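Local atomic coordinates of alpha-L-rhamnosidase (Streptomyces avermitilis, PDB entry 3W5M), a protein that hydrolyses terminal non-reducing alpha-L-rhamnose residues from alpha-L-rhamnosides, including citrus flavonoids and the arabinogalactan-protein gum arabic. Residues D868-L873 with G923-A928; Q342-W347 with Q355-D360. All coordinates share one frame; numbering follows the deposited sequence.

Interaction 1. Residues D868-L873 with G923-A928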
ATOM      1  N   ASP A 868      -6.477  18.293  30.241  1.00 39.21           N
ATOM      2  CA  ASP A 868      -7.911  18.155  30.524  1.00 39.14           C
ATOM      3  C   ASP A 868      -8.797  18.436  29.296  1.00 37.07           C
ATOM      4  O   ASP A 868      -9.765  17.712  29.061  1.00 37.15           O
ATOM      5  CB  ASP A 868      -8.324  19.023  31.725  1.00 42.80           C
ATOM      6  CG  ASP A 868      -8.071  20.510  31.498  1.00 45.61           C
ATOM      7  OD1 ASP A 868      -7.344  20.878  30.550  1.00 45.51           O
ATOM      8  OD2 ASP A 868      -8.611  21.315  32.279  1.00 52.00           O
ATOM      9  N   VAL A 869      -8.441  19.470  28.535  1.00 33.41           N
ATOM     10  CA  VAL A 869      -9.072  19.824  27.263  1.00 34.89           C
ATOM     11  C   VAL A 869      -8.799  18.760  26.190  1.00 34.41           C
ATOM     12  O   VAL A 869      -9.658  18.464  25.356  1.00 32.14           O
ATOM     13  CB  VAL A 869      -8.558  21.181  26.761  1.00 33.28           C
ATOM     14  CG1 VAL A 869      -9.055  21.499  25.356  1.00 34.10           C
ATOM     15  CG2 VAL A 869      -8.975  22.292  27.722  1.00 37.41           C
ATOM     16  N   ALA A 870      -7.595  18.199  26.208  1.00 33.53           N
ATOM     17  CA  ALA A 870      -7.256  17.139  25.257  1.00 31.10           C
ATOM     18  C   ALA A 870      -8.172  15.958  25.498  1.00 30.90           C
ATOM     19  O   ALA A 870      -8.721  15.406  24.537  1.00 34.04           O
ATOM     20  CB  ALA A 870      -5.794  16.735  25.389  1.00 31.24           C
ATOM     21  N   TYR A 871      -8.369  15.594  26.763  1.00 28.63           N
ATOM     22  CA  TYR A 871      -9.256  14.491  27.098  1.00 32.92           C
ATOM     23  C   TYR A 871     -10.688  14.779  26.668  1.00 35.18           C
ATOM     24  O   TYR A 871     -11.395  13.868  26.250  1.00 36.04           O
ATOM     25  CB  TYR A 871      -9.195  14.163  28.580  1.00 30.95           C
ATOM     26  CG  TYR A 871      -8.149  13.119  28.935  1.00 32.16           C
ATOM     27  CD1 TYR A 871      -8.369  11.761  28.656  1.00 31.12           C
ATOM     28  CD2 TYR A 871      -6.943  13.485  29.560  1.00 32.72           C
ATOM     29  CE1 TYR A 871      -7.424  10.808  28.984  1.00 29.84           C
ATOM     30  CE2 TYR A 871      -5.993  12.533  29.897  1.00 32.14           C
ATOM     31  CZ  TYR A 871      -6.243  11.198  29.604  1.00 30.94           C
ATOM     32  OH  TYR A 871      -5.337  10.243  29.938  1.00 32.98           O
ATOM     33  N   ARG A 872     -11.099  16.041  26.763  1.00 39.65           N
ATOM     34  CA  ARG A 872     -12.465  16.427  26.413  1.00 42.80           C
ATOM     35  C   ARG A 872     -12.713  16.131  24.933  1.00 40.25           C
ATOM     36  O   ARG A 872     -13.717  15.499  24.570  1.00 37.79           O
ATOM     37  CB  ARG A 872     -12.713  17.909  26.725  1.00 47.15           C
ATOM     38  CG  ARG A 872     -14.172  18.346  26.626  1.00 52.23           C
ATOM     39  CD  ARG A 872     -15.010  17.916  27.832  1.00 57.10           C
ATOM     40  NE  ARG A 872     -16.292  18.628  27.877  1.00 59.22           N
ATOM     41  CZ  ARG A 872     -16.491  19.793  28.495  1.00 61.66           C
ATOM     42  NH1 ARG A 872     -15.502  20.401  29.142  1.00 61.11           N
ATOM     43  NH2 ARG A 872     -17.689  20.359  28.472  1.00 62.97           N
ATOM     44  N   LEU A 873     -11.777  16.576  24.103  1.00 36.11           N
ATOM     45  CA  LEU A 873     -11.779  16.257  22.682  1.00 35.18           C
ATOM     46  C   LEU A 873     -11.704  14.762  22.424  1.00 35.02           C
ATOM     47  O   LEU A 873     -12.411  14.245  21.555  1.00 34.60           O
ATOM     48  CB  LEU A 873     -10.637  16.965  21.960  1.00 34.73           C
ATOM     49  CG  LEU A 873     -10.718  18.484  21.976  1.00 33.74           C
ATOM     50  CD1 LEU A 873      -9.577  19.032  21.166  1.00 34.35           C
ATOM     51  CD2 LEU A 873     -12.054  18.945  21.410  1.00 36.19           C
ATOM     52  N   GLY A 923      -3.367   8.523  17.592  1.00 25.13           N
ATOM     53  CA  GLY A 923      -2.763   7.368  18.233  1.00 23.65           C
ATOM     54  C   GLY A 923      -1.535   7.739  19.039  1.00 22.66           C
ATOM     55  O   GLY A 923      -1.402   7.313  20.165  1.00 22.27           O
ATOM     56  N   GLU A 924      -0.633   8.515  18.452  1.00 23.52           N
ATOM     57  CA  GLU A 924       0.639   8.809  19.122  1.00 25.83           C
ATOM     58  C   GLU A 924       0.425   9.561  20.427  1.00 27.36           C
ATOM     59  O   GLU A 924       1.181   9.368  21.353  1.00 24.09           O
ATOM     60  CB  GLU A 924       1.595   9.597  18.232  1.00 26.87           C
ATOM     61  CG  GLU A 924       1.138  10.995  17.863  1.00 34.70           C
ATOM     62  CD  GLU A 924       2.205  11.789  17.142  1.00 38.12           C
ATOM     63  OE1 GLU A 924       3.290  11.997  17.742  1.00 43.53           O
ATOM     64  OE2 GLU A 924       1.966  12.211  15.980  1.00 37.35           O
ATOM     65  N   TRP A 925      -0.606  10.405  20.487  1.00 26.95           N
ATOM     66  CA  TRP A 925      -0.938  11.095  21.741  1.00 26.46           C
ATOM     67  C   TRP A 925      -1.388  10.108  22.819  1.00 27.19           C
ATOM     68  O   TRP A 925      -0.973  10.194  23.971  1.00 25.41           O
ATOM     69  CB  TRP A 925      -1.968  12.208  21.522  1.00 26.76           C
ATOM     70  CG  TRP A 925      -2.239  12.981  22.806  1.00 27.57           C
ATOM     71  CD1 TRP A 925      -1.615  14.144  23.220  1.00 27.16           C
ATOM     72  CD2 TRP A 925      -3.175  12.629  23.848  1.00 27.88           C
ATOM     73  NE1 TRP A 925      -2.126  14.535  24.456  1.00 26.18           N
ATOM     74  CE2 TRP A 925      -3.072  13.624  24.859  1.00 29.81           C
ATOM     75  CE3 TRP A 925      -4.101  11.580  24.019  1.00 28.47           C
ATOM     76  CZ2 TRP A 925      -3.855  13.595  26.024  1.00 30.83           C
ATOM     77  CZ3 TRP A 925      -4.880  11.552  25.180  1.00 29.50           C
ATOM     78  CH2 TRP A 925      -4.751  12.556  26.165  1.00 32.67           C
ATOM     79  N   MET A 926      -2.211   9.131  22.445  1.00 25.49           N
ATOM     80  CA  MET A 926      -2.619   8.133  23.384  1.00 25.50           C
ATOM     81  C   MET A 926      -1.432   7.314  23.899  1.00 25.83           C
ATOM     82  O   MET A 926      -1.373   6.988  25.087  1.00 24.98           O
ATOM     83  CB  MET A 926      -3.662   7.196  22.753  1.00 26.81           C
ATOM     84  CG  MET A 926      -4.959   7.864  22.350  1.00 26.83           C
ATOM     85  SD  MET A 926      -6.354   6.703  22.365  1.00 32.50           S
ATOM     86  CE  MET A 926      -5.805   5.607  21.051  1.00 28.26           C
ATOM     87  N   TYR A 927      -0.504   6.954  23.011  1.00 24.89           N
ATOM     88  CA  TYR A 927       0.546   6.024  23.389  1.00 22.78           C
ATOM     89  C   TYR A 927       1.526   6.751  24.298  1.00 23.90           C
ATOM     90  O   TYR A 927       1.964   6.182  25.290  1.00 23.59           O
ATOM     91  CB  TYR A 927       1.234   5.397  22.144  1.00 23.00           C
ATOM     92  CG  TYR A 927       0.238   4.795  21.170  1.00 23.13           C
ATOM     93  CD1 TYR A 927      -0.948   4.194  21.625  1.00 23.12           C
ATOM     94  CD2 TYR A 927       0.451   4.856  19.800  1.00 24.24           C
ATOM     95  CE1 TYR A 927      -1.875   3.660  20.733  1.00 23.70           C
ATOM     96  CE2 TYR A 927      -0.486   4.340  18.903  1.00 23.12           C
ATOM     97  CZ  TYR A 927      -1.633   3.725  19.380  1.00 25.34           C
ATOM     98  OH  TYR A 927      -2.548   3.206  18.472  1.00 25.73           O
ATOM     99  N   ALA A 928       1.775   8.025  23.989  1.00 24.11           N
ATOM    100  CA  ALA A 928       2.710   8.861  24.757  1.00 26.40           C
ATOM    101  C   ALA A 928       2.147   9.305  26.111  1.00 26.81           C
ATOM    102  O   ALA A 928       2.890   9.393  27.082  1.00 27.61           O
ATOM    103  CB  ALA A 928       3.166  10.059  23.936  1.00 24.93           C
TER
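A870 and W925 mark the nearest approach of the two helical backbones, with their CA atoms 9.4 Å apart, and side chains bridge the gap. W925 does most of this work. Its CG is anti to the backbone N (chi1 -176°), and the indole reaches out toward helix 867-875. The far corner of the benzo ring, CH2, sits over the centre of the Y871 ring, with Y871 CE2 3.9 Å from W925 CH2. The planes stand at 80° and the six-membered ring centroids are 5.3 Å apart. This is a T-shaped stack in which W925 gives the edge and Y871 the face. A870 CB meets the next atom of the same ring, W925 CZ2, at 3.7 Å, coming in obliquely. Both helices belong to the (alpha/alpha)6-barrel catalytic domain of this family 78 glycoside hydrolase, and the contact lies away from the sugar-binding residues. The indole is also held through its nitrogen: NE1 is hydrogen-bonded to T862 OG1 of helix 854-863, and L858 and P859 of that helix pack on the W925 side chain. Y871 is tied at its hydroxyl, where OH is hydrogen-bonded to R948 O. I930 touches both side chains.

Interaction 2. Residues Q342-W347 with Q355-D360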
ATOM      1  N   GLN A 342       2.291 -12.305  -1.602  1.00 18.62           N
ATOM      2  CA  GLN A 342       1.186 -11.919  -2.462  1.00 18.34           C
ATOM      3  C   GLN A 342       1.633 -10.679  -3.239  1.00 19.98           C
ATOM      4  O   GLN A 342       2.398  -9.867  -2.706  1.00 18.76           O
ATOM      5  CB  GLN A 342      -0.022 -11.551  -1.611  1.00 19.56           C
ATOM      6  CG  GLN A 342      -0.455 -12.636  -0.618  1.00 20.45           C
ATOM      7  CD  GLN A 342      -1.062 -13.858  -1.314  1.00 21.42           C
ATOM      8  OE1 GLN A 342      -1.620 -13.768  -2.410  1.00 21.25           O
ATOM      9  NE2 GLN A 342      -0.936 -15.023  -0.676  1.00 19.75           N
ATOM     10  N   LEU A 343       1.124 -10.516  -4.463  1.00 18.69           N
ATOM     11  CA  LEU A 343       1.410  -9.298  -5.250  1.00 18.14           C
ATOM     12  C   LEU A 343       2.909  -8.994  -5.411  1.00 18.85           C
ATOM     13  O   LEU A 343       3.308  -7.826  -5.418  1.00 18.31           O
ATOM     14  CB  LEU A 343       0.667  -8.098  -4.617  1.00 19.09           C
ATOM     15  CG  LEU A 343      -0.802  -8.324  -4.268  1.00 19.44           C
ATOM     16  CD1 LEU A 343      -1.314  -7.075  -3.550  1.00 22.09           C
ATOM     17  CD2 LEU A 343      -1.589  -8.539  -5.545  1.00 18.92           C
ATOM     18  N   ALA A 344       3.738 -10.035  -5.535  1.00 18.57           N
ATOM     19  CA  ALA A 344       5.186  -9.867  -5.685  1.00 18.75           C
ATOM     20  C   ALA A 344       5.386  -9.314  -7.085  1.00 18.43           C
ATOM     21  O   ALA A 344       4.728  -9.771  -8.010  1.00 17.01           O
ATOM     22  CB  ALA A 344       5.892 -11.207  -5.567  1.00 19.55           C
ATOM     23  N   PRO A 345       6.355  -8.398  -7.287  1.00 16.69           N
ATOM     24  CA  PRO A 345       7.423  -7.935  -6.442  1.00 17.33           C
ATOM     25  C   PRO A 345       7.058  -6.633  -5.706  1.00 18.24           C
ATOM     26  O   PRO A 345       7.878  -6.132  -4.956  1.00 22.35           O
ATOM     27  CB  PRO A 345       8.549  -7.660  -7.448  1.00 16.54           C
ATOM     28  CG  PRO A 345       7.852  -7.220  -8.684  1.00 15.51           C
ATOM     29  CD  PRO A 345       6.486  -7.899  -8.669  1.00 17.63           C
ATOM     30  N   GLY A 346       5.865  -6.096  -5.931  1.00 17.23           N
ATOM     31  CA  GLY A 346       5.497  -4.813  -5.296  1.00 18.35           C
ATOM     32  C   GLY A 346       5.736  -3.658  -6.264  1.00 18.51           C
ATOM     33  O   GLY A 346       6.191  -3.877  -7.381  1.00 18.10           O
ATOM     34  N   TRP A 347       5.432  -2.430  -5.817  1.00 17.34           N
ATOM     35  CA  TRP A 347       5.450  -1.252  -6.660  1.00 17.54           C
ATOM     36  C   TRP A 347       6.681  -0.399  -6.347  1.00 17.66           C
ATOM     37  O   TRP A 347       6.870   0.054  -5.211  1.00 18.15           O
ATOM     38  CB  TRP A 347       4.218  -0.392  -6.359  1.00 18.74           C
ATOM     39  CG  TRP A 347       3.993   0.766  -7.282  1.00 18.66           C
ATOM     40  CD1 TRP A 347       4.654   1.064  -8.434  1.00 19.13           C
ATOM     41  CD2 TRP A 347       2.941   1.733  -7.159  1.00 19.84           C
ATOM     42  NE1 TRP A 347       4.103   2.183  -9.026  1.00 19.20           N
ATOM     43  CE2 TRP A 347       3.065   2.624  -8.251  1.00 19.67           C
ATOM     44  CE3 TRP A 347       1.947   1.964  -6.193  1.00 20.07           C
ATOM     45  CZ2 TRP A 347       2.204   3.716  -8.427  1.00 21.57           C
ATOM     46  CZ3 TRP A 347       1.076   3.018  -6.376  1.00 20.60           C
ATOM     47  CH2 TRP A 347       1.213   3.896  -7.480  1.00 20.78           C
ATOM     48  N   GLN A 355      12.306  -4.704  -7.484  1.00 18.25           N
ATOM     49  CA  GLN A 355      12.762  -5.469  -6.320  1.00 18.02           C
ATOM     50  C   GLN A 355      12.617  -6.963  -6.632  1.00 17.31           C
ATOM     51  O   GLN A 355      11.650  -7.346  -7.262  1.00 19.27           O
ATOM     52  CB  GLN A 355      11.950  -5.081  -5.078  1.00 19.42           C
ATOM     53  CG  GLN A 355      12.177  -3.633  -4.687  1.00 21.19           C
ATOM     54  CD  GLN A 355      11.825  -3.317  -3.244  1.00 23.89           C
ATOM     55  OE1 GLN A 355      12.714  -3.067  -2.391  1.00 25.32           O
ATOM     56  NE2 GLN A 355      10.553  -3.326  -2.963  1.00 22.05           N
ATOM     57  N   TYR A 356      13.588  -7.779  -6.238  1.00 17.34           N
ATOM     58  CA  TYR A 356      13.483  -9.256  -6.435  1.00 16.59           C
ATOM     59  C   TYR A 356      13.344  -9.973  -5.088  1.00 17.26           C
ATOM     60  O   TYR A 356      13.685  -9.431  -4.004  1.00 17.47           O
ATOM     61  CB  TYR A 356      14.678  -9.823  -7.242  1.00 16.88           C
ATOM     62  CG  TYR A 356      15.977  -9.905  -6.468  1.00 18.42           C
ATOM     63  CD1 TYR A 356      16.258 -10.999  -5.628  1.00 19.36           C
ATOM     64  CD2 TYR A 356      16.931  -8.881  -6.567  1.00 16.78           C
ATOM     65  CE1 TYR A 356      17.447 -11.075  -4.909  1.00 20.41           C
ATOM     66  CE2 TYR A 356      18.141  -8.960  -5.874  1.00 18.05           C
ATOM     67  CZ  TYR A 356      18.392 -10.048  -5.048  1.00 20.58           C
ATOM     68  OH  TYR A 356      19.554 -10.134  -4.316  1.00 21.60           O
ATOM     69  N   GLN A 357      12.810 -11.189  -5.161  1.00 17.94           N
ATOM     70  CA  GLN A 357      12.537 -12.025  -3.981  1.00 18.39           C
ATOM     71  C   GLN A 357      13.434 -13.248  -4.032  1.00 17.99           C
ATOM     72  O   GLN A 357      13.822 -13.692  -5.113  1.00 18.24           O
ATOM     73  CB  GLN A 357      11.055 -12.473  -3.922  1.00 18.51           C
ATOM     74  CG  GLN A 357      10.011 -11.342  -3.820  1.00 18.65           C
ATOM     75  CD  GLN A 357       9.998 -10.406  -5.006  1.00 17.51           C
ATOM     76  OE1 GLN A 357       9.773 -10.832  -6.150  1.00 18.11           O
ATOM     77  NE2 GLN A 357      10.296  -9.113  -4.754  1.00 16.66           N
ATOM     78  N   THR A 358      13.760 -13.773  -2.853  1.00 18.43           N
ATOM     79  CA  THR A 358      14.605 -14.964  -2.716  1.00 19.87           C
ATOM     80  C   THR A 358      13.820 -16.020  -1.929  1.00 18.90           C
ATOM     81  O   THR A 358      13.280 -15.717  -0.856  1.00 19.18           O
ATOM     82  CB  THR A 358      15.893 -14.645  -1.940  1.00 19.93           C
ATOM     83  OG1 THR A 358      16.624 -13.613  -2.622  1.00 20.21           O
ATOM     84  CG2 THR A 358      16.796 -15.888  -1.847  1.00 20.56           C
ATOM     85  N   TYR A 359      13.766 -17.238  -2.474  1.00 19.22           N
ATOM     86  CA  TYR A 359      13.033 -18.329  -1.831  1.00 20.45           C
ATOM     87  C   TYR A 359      13.923 -19.534  -1.647  1.00 20.95           C
ATOM     88  O   TYR A 359      14.714 -19.860  -2.523  1.00 19.33           O
ATOM     89  CB  TYR A 359      11.793 -18.728  -2.648  1.00 20.32           C
ATOM     90  CG  TYR A 359      10.872 -17.583  -2.993  1.00 21.32           C
ATOM     91  CD1 TYR A 359       9.914 -17.122  -2.064  1.00 22.21           C
ATOM     92  CD2 TYR A 359      10.942 -16.953  -4.254  1.00 20.95           C
ATOM     93  CE1 TYR A 359       9.055 -16.069  -2.371  1.00 22.27           C
ATOM     94  CE2 TYR A 359      10.076 -15.890  -4.562  1.00 24.44           C
ATOM     95  CZ  TYR A 359       9.138 -15.461  -3.611  1.00 24.96           C
ATOM     96  OH  TYR A 359       8.277 -14.405  -3.911  1.00 28.45           O
ATOM     97  N   ASP A 360      13.773 -20.186  -0.492  1.00 22.01           N
ATOM     98  CA  ASP A 360      14.455 -21.440  -0.210  1.00 22.14           C
ATOM     99  C   ASP A 360      13.605 -22.570  -0.771  1.00 22.48           C
ATOM    100  O   ASP A 360      12.492 -22.829  -0.274  1.00 22.74           O
ATOM    101  CB  ASP A 360      14.597 -21.602   1.309  1.00 24.20           C
ATOM    102  CG  ASP A 360      15.275 -22.921   1.714  1.00 27.87           C
ATOM    103  OD1 ASP A 360      15.250 -23.914   0.936  1.00 27.40           O
ATOM    104  OD2 ASP A 360      15.843 -22.949   2.826  1.00 30.83           O
TER
HETATM  105  O   HOH W   1       9.670  -3.590  -7.464  1.00 17.21           O
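The side-chain amide of Q357 has P345 and A344 on one side of its plane. P345 CA and CB approach it obliquely, with P345 CB 3.5 Å from Q357 NE2. A344 CB stands above the oxygen, 3.9 Å from Q357 OE1. The polar ends of the amide have their own partners: OE1 is hydrogen-bonded to Y329 OH, and NE2 to Q475 OE1. The contact belongs to the beta-sandwich of the rhamnosidase N-terminal domain, a galactose-binding-like family. Here the loop that follows strand 336-337 turns back over strand 353-360, which runs between strands 316-326 and 471-474. The Q357 side chain bends at chi2 (62°), which folds its amide back along its own strand. NE2 thereby makes a weak hydrogen bond to Q355 O, 3.4 Å from Q357 NE2. That carbonyl is crowded. P345, which follows a cis peptide bond, brings its CB to 3.1 Å from Q355 O, and the same oxygen accepts a hydrogen bond from T324 OG1. A344 CB also comes within 4.3 Å of Y359 OH, a hydroxyl whose hydrogen-bond partner is D341. Beyond the proline, one water joins the two backbones: it accepts from Q355 N at 2.9 Å and donates weakly to G346 O.

How the interactions relate
Both contacts are buried, and both lie away from the annotated sugar and calcium sites. They share no element. Interaction 1 joins two helices of the catalytic barrel, while interaction 2 lays a loop on a strand in the N-terminal domain. Their centres are 39 Å apart, their nearest atoms about 24 Å, and interaction 2 comes first in the chain. Interaction 1 spans 49 intervening residues; interaction 2 closes a short excursion of seven. The chemistry follows the setting. Between helices, aromatic and aliphatic groups meet. Between loop and strand, apolar carbons meet polar amide and carbonyl groups, and a water bridges the backbones.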